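Local coordinates for HTH-type transcriptional repressor PhnF (Mycobacterium smegmatis, PDB 3F8M), which represses the phnDCE phosphate-uptake operon when phosphate is available, binding DNA as a GntR-family winged helix-turn-helix regulator with a UTRA domain, at residues 18-23 and 50-55; 79-84 and 234-239; 145-150 and 220-225; 175-180 and 214-219. All coordinates share one frame; numbering follows the deposited sequence.

Contact 1: residues 18-23 and 50-55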
# COMPACT_ATOMS: atom_id res chain seq x y z
N VAL A 18 -31.58 -4.45 14.70
CA VAL A 18 -32.04 -3.15 15.21
C VAL A 18 -30.94 -2.39 15.98
O VAL A 18 -30.79 -1.18 15.79
CB VAL A 18 -33.35 -3.28 16.03
CG1 VAL A 18 -33.70 -1.98 16.75
CG2 VAL A 18 -34.51 -3.70 15.11
N VAL A 19 -30.17 -3.09 16.82
CA VAL A 19 -29.06 -2.45 17.53
C VAL A 19 -28.03 -1.85 16.55
O VAL A 19 -27.61 -0.70 16.74
CB VAL A 19 -28.37 -3.36 18.59
CG1 VAL A 19 -27.25 -4.22 17.99
CG2 VAL A 19 -27.84 -2.50 19.77
N ARG A 20 -27.66 -2.60 15.51
CA ARG A 20 -26.77 -2.09 14.46
C ARG A 20 -27.33 -0.85 13.75
O ARG A 20 -26.58 0.05 13.38
CB ARG A 20 -26.42 -3.18 13.45
CG ARG A 20 -25.21 -4.03 13.86
CD ARG A 20 -25.31 -5.49 13.36
NE ARG A 20 -24.26 -6.35 13.94
CZ ARG A 20 -24.43 -7.18 14.97
NH1 ARG A 20 -25.61 -7.27 15.58
NH2 ARG A 20 -23.42 -7.91 15.41
N ALA A 21 -28.65 -0.79 13.59
CA ALA A 21 -29.29 0.37 12.96
C ALA A 21 -29.34 1.55 13.92
O ALA A 21 -29.23 2.71 13.49
CB ALA A 21 -30.71 0.00 12.49
N GLU A 22 -29.52 1.26 15.20
CA GLU A 22 -29.56 2.30 16.22
C GLU A 22 -28.17 2.94 16.40
O GLU A 22 -28.08 4.14 16.66
CB GLU A 22 -30.12 1.75 17.55
CG GLU A 22 -31.65 1.60 17.59
CD GLU A 22 -32.37 2.88 18.03
OE1 GLU A 22 -31.79 3.98 17.90
OE2 GLU A 22 -33.53 2.78 18.51
N LEU A 23 -27.11 2.15 16.23
CA LEU A 23 -25.75 2.69 16.35
C LEU A 23 -25.45 3.61 15.16
O LEU A 23 -24.81 4.65 15.32
CB LEU A 23 -24.67 1.60 16.50
CG LEU A 23 -24.72 0.76 17.79
CD1 LEU A 23 -23.86 -0.46 17.67
CD2 LEU A 23 -24.33 1.58 19.02
N ARG A 50 -24.81 -7.82 26.09
CA ARG A 50 -23.58 -7.00 26.10
C ARG A 50 -22.61 -7.41 24.99
O ARG A 50 -21.94 -6.55 24.39
CB ARG A 50 -22.86 -7.13 27.43
CG ARG A 50 -23.51 -6.47 28.59
CD ARG A 50 -22.59 -6.59 29.79
NE ARG A 50 -21.28 -5.96 29.54
CZ ARG A 50 -20.23 -6.05 30.35
NH1 ARG A 50 -20.32 -6.75 31.48
NH2 ARG A 50 -19.09 -5.45 30.03
N GLU A 51 -22.50 -8.72 24.74
CA GLU A 51 -21.61 -9.24 23.70
C GLU A 51 -22.12 -8.86 22.31
O GLU A 51 -21.34 -8.77 21.34
CB GLU A 51 -21.46 -10.75 23.78
CG GLU A 51 -20.77 -11.29 25.04
CD GLU A 51 -21.63 -11.28 26.31
OE1 GLU A 51 -22.86 -11.03 26.25
OE2 GLU A 51 -21.06 -11.53 27.40
N THR A 52 -23.42 -8.64 22.20
CA THR A 52 -24.00 -8.20 20.94
C THR A 52 -23.61 -6.74 20.62
O THR A 52 -23.31 -6.42 19.47
CB THR A 52 -25.51 -8.39 20.91
OG1 THR A 52 -25.79 -9.78 21.22
CG2 THR A 52 -26.04 -8.07 19.51
N VAL A 53 -23.64 -5.87 21.62
CA VAL A 53 -23.21 -4.47 21.44
C VAL A 53 -21.71 -4.48 21.16
O VAL A 53 -21.26 -3.85 20.20
CB VAL A 53 -23.57 -3.57 22.65
CG1 VAL A 53 -23.00 -2.15 22.48
CG2 VAL A 53 -25.08 -3.49 22.82
N ARG A 54 -20.94 -5.24 21.94
CA ARG A 54 -19.48 -5.34 21.75
C ARG A 54 -19.13 -5.65 20.31
O ARG A 54 -18.22 -5.06 19.72
CB ARG A 54 -18.90 -6.45 22.64
CG ARG A 54 -17.37 -6.56 22.69
CD ARG A 54 -16.95 -7.67 23.68
NE ARG A 54 -17.77 -7.57 24.89
CZ ARG A 54 -17.74 -8.41 25.92
NH1 ARG A 54 -16.90 -9.45 25.92
NH2 ARG A 54 -18.55 -8.20 26.96
N GLN A 55 -19.83 -6.63 19.76
CA GLN A 55 -19.58 -7.06 18.40
C GLN A 55 -19.98 -5.99 17.38
O GLN A 55 -19.26 -5.78 16.40
CB GLN A 55 -20.37 -8.36 18.15
CG GLN A 55 -20.38 -8.81 16.69
CD GLN A 55 -18.99 -9.12 16.17
OE1 GLN A 55 -18.06 -9.39 16.95
NE2 GLN A 55 -18.84 -9.09 14.84
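V19 and V53 meet methyl to methyl where helix 15-29 packs on helix 50-62, CG2 of V19 lying 4.2 Å from CG2 of V53. The short helical segments have axes 10.3 Å apart at a crossing angle of -48°, and these two valines have the nearest CA atoms. The other V19 methyl, CG1, turns to T52, whose OG1 sits beside the backbone N (chi1 -54°); this puts T52 CG2 anti to that N and 4.3 Å from V19 CG1. R20 reaches further. Its chain bends at chi2 and carries the guanidinium across T52 at about a right angle, with NH1 4.0 Å from T52 CG2. NH2 then comes to Q55, whose CG sits at the guanidinium edge, near its plane, 3.4 Å from NH2. F46 touches V19, while I42 and A43 touch V53.

The valine and methyl packing is thus apolar, whereas T52 and Q55 offer carbon to the guanidinium nitrogens and the charge is answered elsewhere. NH1 bonds to the carbonyl of H16 and NH2 forms a salt bridge with E59, which also accepts from Q55 NE2. That shared carboxylate probably helps fix R20 against helix 50-62, which begins inside the predicted helix-turn-helix motif.

Contact 2: residues 79-84 and 234-239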
# COMPACT_ATOMS: atom_id res chain seq x y z
N LYS A 79 -11.07 6.63 7.38
CA LYS A 79 -10.18 6.66 6.21
C LYS A 79 -10.97 6.33 4.96
O LYS A 79 -11.83 5.43 4.99
CB LYS A 79 -9.07 5.62 6.38
CG LYS A 79 -8.15 5.90 7.55
CD LYS A 79 -7.19 4.75 7.68
CE LYS A 79 -6.12 5.04 8.71
NZ LYS A 79 -5.24 3.83 8.79
N ILE A 80 -10.69 7.04 3.87
CA ILE A 80 -11.19 6.63 2.56
C ILE A 80 -10.55 5.31 2.19
O ILE A 80 -9.35 5.18 2.32
CB ILE A 80 -10.92 7.67 1.45
CG1 ILE A 80 -11.76 8.92 1.70
CG2 ILE A 80 -11.38 7.15 0.09
CD1 ILE A 80 -11.10 10.19 1.23
N ARG A 81 -11.37 4.34 1.78
CA ARG A 81 -10.88 3.01 1.40
C ARG A 81 -10.89 2.90 -0.13
O ARG A 81 -11.92 2.67 -0.77
CB ARG A 81 -11.74 1.91 2.04
CG ARG A 81 -11.61 1.86 3.56
CD ARG A 81 -12.65 0.92 4.19
NE ARG A 81 -12.56 -0.41 3.61
CZ ARG A 81 -11.77 -1.38 4.07
NH1 ARG A 81 -11.00 -1.18 5.14
NH2 ARG A 81 -11.73 -2.55 3.45
N GLN A 82 -9.74 3.14 -0.72
CA GLN A 82 -9.66 3.21 -2.15
C GLN A 82 -9.11 1.93 -2.80
O GLN A 82 -7.98 1.54 -2.51
CB GLN A 82 -8.77 4.39 -2.49
CG GLN A 82 -8.44 4.52 -3.92
CD GLN A 82 -8.29 5.96 -4.30
OE1 GLN A 82 -8.92 6.41 -5.24
NE2 GLN A 82 -7.46 6.70 -3.56
N PRO A 83 -9.90 1.32 -3.70
CA PRO A 83 -9.43 0.16 -4.46
C PRO A 83 -8.22 0.55 -5.30
O PRO A 83 -8.19 1.68 -5.84
CB PRO A 83 -10.62 -0.18 -5.36
CG PRO A 83 -11.80 0.53 -4.76
CD PRO A 83 -11.24 1.75 -4.13
N LEU A 84 -7.21 -0.31 -5.38
CA LEU A 84 -6.12 -0.08 -6.33
C LEU A 84 -6.66 -0.44 -7.71
O LEU A 84 -7.35 -1.44 -7.89
CB LEU A 84 -4.85 -0.86 -5.97
CG LEU A 84 -3.96 -0.30 -4.85
CD1 LEU A 84 -2.96 -1.36 -4.43
CD2 LEU A 84 -3.25 1.00 -5.26
N THR A 234 -6.78 4.32 3.18
CA THR A 234 -6.49 2.89 3.14
C THR A 234 -6.60 2.43 1.71
O THR A 234 -7.53 2.82 1.03
CB THR A 234 -7.51 2.08 3.97
OG1 THR A 234 -7.41 2.50 5.33
CG2 THR A 234 -7.23 0.63 3.89
N PHE A 235 -5.66 1.60 1.25
CA PHE A 235 -5.81 0.96 -0.04
C PHE A 235 -6.22 -0.48 0.09
O PHE A 235 -5.77 -1.16 1.00
CB PHE A 235 -4.51 1.07 -0.83
CG PHE A 235 -4.22 2.46 -1.27
CD1 PHE A 235 -4.93 3.02 -2.33
CD2 PHE A 235 -3.28 3.22 -0.62
CE1 PHE A 235 -4.68 4.31 -2.73
CE2 PHE A 235 -3.04 4.51 -1.01
CZ PHE A 235 -3.73 5.05 -2.07
N THR A 236 -7.09 -0.92 -0.80
CA THR A 236 -7.56 -2.29 -0.85
C THR A 236 -7.27 -2.85 -2.24
O THR A 236 -7.29 -2.13 -3.24
CB THR A 236 -9.08 -2.43 -0.61
OG1 THR A 236 -9.78 -1.94 -1.75
CG2 THR A 236 -9.53 -1.65 0.64
N ALA A 237 -6.98 -4.14 -2.29
CA ALA A 237 -6.60 -4.77 -3.54
C ALA A 237 -7.12 -6.18 -3.51
O ALA A 237 -6.81 -6.96 -2.59
CB ALA A 237 -5.09 -4.72 -3.73
N VAL A 238 -7.96 -6.49 -4.48
CA VAL A 238 -8.50 -7.82 -4.62
C VAL A 238 -7.81 -8.45 -5.82
O VAL A 238 -7.85 -7.86 -6.90
CB VAL A 238 -10.02 -7.80 -4.81
CG1 VAL A 238 -10.58 -9.21 -4.86
CG2 VAL A 238 -10.67 -7.03 -3.70
N MET A 239 -7.16 -9.60 -5.62
CA MET A 239 -6.45 -10.31 -6.70
C MET A 239 -7.06 -11.68 -6.91
O MET A 239 -7.46 -12.34 -5.94
CB MET A 239 -4.94 -10.45 -6.43
CG MET A 239 -4.23 -9.22 -5.84
SD MET A 239 -3.39 -8.17 -7.04
CE MET A 239 -4.73 -7.25 -7.81
O HOH W 1 -12.06 -0.34 -1.02
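R81, Q82 and P83 pair in parallel with T234, F235 and T236, giving a short two-stranded ladder whose strand segments cross at -33°. Four backbone hydrogen bonds hold it: T234 N to I80 O and Q82 N to T234 O, each 2.8 Å, then T236 N to Q82 O and L84 N to T236 O. The third differs in direction, since T236 N meets Q82 O from above its carbonyl plane. P83, which has no N-H, occupies a position where the ladder needs no donor from it.

On the face carrying R81, P83, T234 and T236, the arginine bends at chi3 (56°) and brings one guanidinium face over the T236 methyl, NH2 lying 3.7 Å from CG2. A water links R81 O to T236 OG1, at 3.0 Å and 2.9 Å respectively. On the other face Q82 and F235 run side by side, amide and ring planes only 6° apart, with NE2 3.8 Å from CE1. The F235 ring meets F207 and Y228 edge-to-face. L84 crosses F235 at about a right angle, CD2 lying 3.9 Å from F235 CD1, while its CD1 touches the methyl of A237.

The chemistry joins strand 80-83, which follows strand 72-75 in the chain, to strand 233-240, and both to the second subunit: 235-239 forms an antiparallel ladder with a strand of that subunit, L84 packs on its L84, and its D186 is shared by a salt bridge from K79 NZ and a hydrogen bond with T234 OG1.

Contact 3: residues 145-150 and 220-225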
# COMPACT_ATOMS: atom_id res chain seq x y z
N GLU A 145 -1.70 15.07 -5.57
CA GLU A 145 -1.66 14.28 -6.80
C GLU A 145 -0.98 15.11 -7.86
O GLU A 145 -1.45 16.22 -8.14
CB GLU A 145 -3.11 14.07 -7.23
CG GLU A 145 -3.30 13.19 -8.45
CD GLU A 145 -4.70 13.26 -8.97
OE1 GLU A 145 -5.14 14.40 -9.38
OE2 GLU A 145 -5.35 12.17 -8.95
N THR A 146 0.12 14.60 -8.42
CA THR A 146 0.90 15.34 -9.43
C THR A 146 0.91 14.46 -10.65
O THR A 146 1.50 13.36 -10.63
CB THR A 146 2.31 15.57 -8.89
OG1 THR A 146 2.22 16.21 -7.59
CG2 THR A 146 3.16 16.44 -9.90
N THR A 147 0.22 14.89 -11.71
CA THR A 147 0.07 14.05 -12.88
C THR A 147 0.86 14.72 -14.00
O THR A 147 0.65 15.89 -14.24
CB THR A 147 -1.39 13.92 -13.32
OG1 THR A 147 -2.16 13.33 -12.24
CG2 THR A 147 -1.53 13.00 -14.57
N LYS A 148 1.80 13.99 -14.58
CA LYS A 148 2.57 14.50 -15.75
C LYS A 148 2.01 13.83 -16.99
O LYS A 148 1.95 12.62 -17.07
CB LYS A 148 4.05 14.15 -15.61
CG LYS A 148 4.68 14.99 -14.53
CD LYS A 148 6.08 14.53 -14.25
CE LYS A 148 6.60 15.30 -13.03
NZ LYS A 148 8.06 15.03 -12.85
N LEU A 149 1.63 14.63 -17.98
CA LEU A 149 0.97 14.12 -19.16
C LEU A 149 1.81 14.52 -20.37
O LEU A 149 2.35 15.62 -20.38
CB LEU A 149 -0.40 14.80 -19.31
CG LEU A 149 -1.44 14.62 -18.19
CD1 LEU A 149 -2.60 15.61 -18.32
CD2 LEU A 149 -1.93 13.15 -18.29
N PRO A 150 1.90 13.64 -21.37
CA PRO A 150 2.49 14.07 -22.66
C PRO A 150 1.53 15.08 -23.31
O PRO A 150 0.41 14.70 -23.67
CB PRO A 150 2.61 12.75 -23.45
CG PRO A 150 1.51 11.84 -22.88
CD PRO A 150 1.51 12.22 -21.38
N ALA A 220 1.66 5.19 -23.31
CA ALA A 220 1.54 5.79 -21.97
C ALA A 220 0.54 6.96 -21.99
O ALA A 220 0.53 7.78 -22.88
CB ALA A 220 2.89 6.24 -21.45
N ILE A 221 -0.31 6.98 -20.97
CA ILE A 221 -1.33 8.03 -20.80
C ILE A 221 -0.78 9.14 -19.86
O ILE A 221 -1.01 10.33 -20.11
CB ILE A 221 -2.62 7.37 -20.21
CG1 ILE A 221 -3.27 6.40 -21.22
CG2 ILE A 221 -3.68 8.39 -19.68
CD1 ILE A 221 -4.39 5.48 -20.57
N GLU A 222 -0.10 8.72 -18.79
CA GLU A 222 0.26 9.62 -17.67
C GLU A 222 1.33 8.94 -16.83
O GLU A 222 1.51 7.70 -16.89
CB GLU A 222 -0.95 9.86 -16.72
CG GLU A 222 -1.43 8.52 -16.11
CD GLU A 222 -2.42 8.61 -14.97
OE1 GLU A 222 -2.71 9.72 -14.45
OE2 GLU A 222 -2.88 7.52 -14.58
N GLN A 223 2.07 9.75 -16.10
CA GLN A 223 2.81 9.26 -14.94
C GLN A 223 2.26 10.07 -13.78
O GLN A 223 2.29 11.32 -13.82
CB GLN A 223 4.33 9.51 -15.12
CG GLN A 223 5.18 8.76 -14.05
CD GLN A 223 5.13 9.38 -12.67
OE1 GLN A 223 5.19 10.60 -12.52
NE2 GLN A 223 5.06 8.52 -11.62
N ARG A 224 1.80 9.39 -12.73
CA ARG A 224 1.12 10.09 -11.65
C ARG A 224 1.81 9.72 -10.32
O ARG A 224 2.01 8.51 -10.02
CB ARG A 224 -0.39 9.72 -11.66
CG ARG A 224 -1.31 10.46 -10.56
CD ARG A 224 -2.76 9.94 -10.61
NE ARG A 224 -2.83 8.62 -9.98
CZ ARG A 224 -3.92 7.85 -9.85
NH1 ARG A 224 -5.11 8.20 -10.34
NH2 ARG A 224 -3.80 6.69 -9.24
N ARG A 225 2.15 10.75 -9.55
CA ARG A 225 2.65 10.61 -8.18
C ARG A 225 1.53 11.07 -7.23
O ARG A 225 1.00 12.18 -7.37
CB ARG A 225 3.87 11.51 -8.02
CG ARG A 225 4.55 11.45 -6.63
CD ARG A 225 5.53 12.60 -6.53
NE ARG A 225 6.34 12.58 -5.32
CZ ARG A 225 6.09 13.24 -4.19
NH1 ARG A 225 5.01 13.99 -4.02
NH2 ARG A 225 6.97 13.12 -3.18
O HOH W 2 -6.02 11.31 -11.21
O HOH W 3 2.53 14.40 -5.55
O HOH W 4 4.25 13.03 -11.57
O HOH W 5 -4.02 11.43 -12.99
O HOH W 6 8.01 11.66 -12.87
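T146 and R225 form one hydrogen-bonded antiparallel pair, and K148 and Q223 the next. Each has two nearly straight backbone bonds: T146 N to R225 O is 2.8 Å, matched by R225 N to T146 O, while K148 N to Q223 O is 2.8 Å and Q223 N returns to K148 O. T147 and R224, the non-hydrogen-bonded pair, lie between.

Water extends this network over both faces. One molecule donates to T146 OG1 and R225 O and accepts from R225 NH1, 2.9 Å away in the guanidinium plane; R225 NH1 also salt-bridges E194, and T146 OG1 has E132. On the other face a second water donates to E222 OE1 at 2.6 Å and is hydrogen-bonded to T147 OG1, while E222 OE2 is held by S213. E145, modelled in two conformers, is less certain: in one, OE2 lies 4.2 Å from R224 NH1, well out of the guanidinium plane, so charge attraction alone is likely, and OE1 is salt-bridged to R133.

Carbon contacts surround these bonds. T147 crosses R224 obliquely, its OG1 3.4 Å from R224 CG. T147 CG2 lies 3.5 Å from E222 OE1 and also touches E222 CB, which L149 CD2 approaches too. E222 CG stands between backbone N and carbonyl carbon (chi1 61°). P150 ends the contact with CD 3.4 Å from I221 O.

Strands 140-150 and 220-229 are the central neighbours of the six-stranded antiparallel UTRA sheet, flanked by strands 127-137 and 206-214, while helix 114-120 packs against K148, P150 and Q223.

Contact 4: residues 175-180 and 214-219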
# COMPACT_ATOMS: atom_id res chain seq x y z
N GLY A 175 -11.51 9.16 -26.01
CA GLY A 175 -11.34 7.88 -26.73
C GLY A 175 -10.12 7.08 -26.30
O GLY A 175 -9.62 6.23 -27.04
N ILE A 176 -9.61 7.37 -25.10
CA ILE A 176 -8.38 6.74 -24.60
C ILE A 176 -8.78 5.87 -23.43
O ILE A 176 -9.31 6.36 -22.43
CB ILE A 176 -7.33 7.81 -24.19
CG1 ILE A 176 -6.97 8.69 -25.40
CG2 ILE A 176 -6.08 7.18 -23.53
CD1 ILE A 176 -6.21 9.99 -25.05
N ALA A 177 -8.54 4.58 -23.56
CA ALA A 177 -9.02 3.64 -22.54
C ALA A 177 -7.88 3.29 -21.60
O ALA A 177 -6.75 3.10 -22.06
CB ALA A 177 -9.54 2.37 -23.18
N PHE A 178 -8.19 3.17 -20.31
CA PHE A 178 -7.19 2.79 -19.31
C PHE A 178 -7.16 1.29 -19.32
O PHE A 178 -8.08 0.65 -18.83
CB PHE A 178 -7.53 3.36 -17.92
CG PHE A 178 -7.23 4.84 -17.79
CD1 PHE A 178 -6.04 5.28 -17.19
CD2 PHE A 178 -8.14 5.80 -18.25
CE1 PHE A 178 -5.76 6.66 -17.08
CE2 PHE A 178 -7.87 7.18 -18.13
CZ PHE A 178 -6.67 7.61 -17.54
N THR A 179 -6.10 0.75 -19.92
CA THR A 179 -5.99 -0.68 -20.21
C THR A 179 -5.03 -1.37 -19.24
O THR A 179 -5.32 -2.46 -18.74
CB THR A 179 -5.60 -0.88 -21.69
OG1 THR A 179 -6.50 -0.13 -22.52
CG2 THR A 179 -5.62 -2.37 -22.10
N ARG A 180 -3.93 -0.71 -18.91
CA ARG A 180 -2.95 -1.27 -17.95
C ARG A 180 -2.41 -0.16 -17.05
O ARG A 180 -2.02 0.91 -17.56
CB ARG A 180 -1.82 -1.96 -18.74
CG ARG A 180 -0.75 -2.66 -17.92
CD ARG A 180 0.08 -3.54 -18.86
NE ARG A 180 0.82 -2.76 -19.84
CZ ARG A 180 2.03 -2.29 -19.61
NH1 ARG A 180 2.59 -2.55 -18.45
NH2 ARG A 180 2.68 -1.59 -20.54
N TYR A 214 -1.37 3.01 -19.19
CA TYR A 214 -1.23 2.67 -20.58
C TYR A 214 -2.61 2.41 -21.21
O TYR A 214 -3.52 1.85 -20.57
CB TYR A 214 -0.37 1.40 -20.73
CG TYR A 214 1.03 1.54 -20.15
CD1 TYR A 214 2.06 2.04 -20.93
CD2 TYR A 214 1.29 1.17 -18.84
CE1 TYR A 214 3.34 2.18 -20.40
CE2 TYR A 214 2.55 1.30 -18.30
CZ TYR A 214 3.56 1.79 -19.08
OH TYR A 214 4.80 1.90 -18.54
N ASP A 215 -2.73 2.84 -22.45
CA ASP A 215 -4.00 2.81 -23.18
C ASP A 215 -4.15 1.52 -23.99
O ASP A 215 -3.34 0.59 -23.86
CB ASP A 215 -4.20 4.06 -24.06
CG ASP A 215 -3.26 4.12 -25.25
OD1 ASP A 215 -2.70 3.07 -25.64
OD2 ASP A 215 -3.09 5.22 -25.83
N GLN A 216 -5.17 1.49 -24.84
CA GLN A 216 -5.52 0.29 -25.63
C GLN A 216 -4.42 -0.10 -26.64
O GLN A 216 -4.36 -1.26 -27.08
CB GLN A 216 -6.89 0.47 -26.31
CG GLN A 216 -6.97 1.62 -27.33
CD GLN A 216 -7.52 2.92 -26.72
OE1 GLN A 216 -7.11 3.32 -25.63
NE2 GLN A 216 -8.44 3.57 -27.43
N ASP A 217 -3.57 0.86 -27.01
CA ASP A 217 -2.41 0.58 -27.86
C ASP A 217 -1.11 0.40 -27.08
O ASP A 217 -0.03 0.39 -27.68
CB ASP A 217 -2.22 1.70 -28.86
CG ASP A 217 -3.39 1.83 -29.81
OD1 ASP A 217 -3.93 0.78 -30.20
OD2 ASP A 217 -3.77 2.98 -30.14
N ASP A 218 -1.23 0.31 -25.75
CA ASP A 218 -0.07 0.28 -24.87
C ASP A 218 0.80 1.54 -24.98
O ASP A 218 2.02 1.47 -24.85
CB ASP A 218 0.77 -0.97 -25.16
CG ASP A 218 1.47 -1.49 -23.94
OD1 ASP A 218 0.87 -1.45 -22.83
OD2 ASP A 218 2.62 -1.92 -24.12
N VAL A 219 0.17 2.69 -25.25
CA VAL A 219 0.87 3.96 -25.27
C VAL A 219 0.61 4.62 -23.92
O VAL A 219 -0.52 4.58 -23.43
CB VAL A 219 0.37 4.86 -26.41
CG1 VAL A 219 1.17 6.15 -26.48
CG2 VAL A 219 0.44 4.11 -27.77
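R180 CB starts 4.2 Å from Y214 CB, and the chain then returns to the ring through its guanidinium. With CG anti to the backbone N (chi1 -177°), it extends until chi3 (65°) folds it back over the aromatic ring. NE, at the bend, donates to D218 OD1 at 3.3 Å. CZ then sits over the ring face, 4.0 Å from the Y214 centroid, so guanidinium and ring stack with planes 11° apart in a cation-pi contact. NH1 comes to Y214 CE2, near the ring's rim, whereas NH2 lies above the ring centre and bonds to D218 OD1 at 2.9 Å. NE and NH2 thus form a side-on salt bridge with D218, both to OD1, in the guanidinium plane; with the ring on one face, this should restrict rotation.

Q216 acts as a bridging amide: OE1 accepts from A177 N at 2.8 Å, and NE2 donates to G175 O at 2.9 Å. I176 CG2 packs on D215 CB. Y214 O accepts from both T179 N and R180 N, and R180 O accepts from Y214 N.

D215 OD1 takes the amides of D217 and V219 from opposite faces of its plane, the former making an Asx turn, and a type I turn spans D215 to D218. With T179 and R180 both facing Y214, the strand start is a classic beta bulge, set beside the hairpin turn joining strands 206-214 and 220-229 of the UTRA sheet.

The four contacts run from the DNA-binding domain to the UTRA domain. Contact 1, within the helix-turn-helix region, is remote from the UTRA contacts: its centre lies about 46 Å from that of contact 3 and about 47 Å from that of contact 4. Contact 2 lies between, about 27 Å from contact 1 and about 20 Å from contact 3, centre to centre, and in sequence it closes the loop holding contacts 3 and 4. Those two touch directly: I221 CD1 of contact 3 lies 3.6 Å from Y214 C, and I221 CG1 packs on I176 CG2. Contacts 2 and 4 both meet the second subunit. A glycerol, probably from crystallisation, sits about 5 Å from the Y214 side chain.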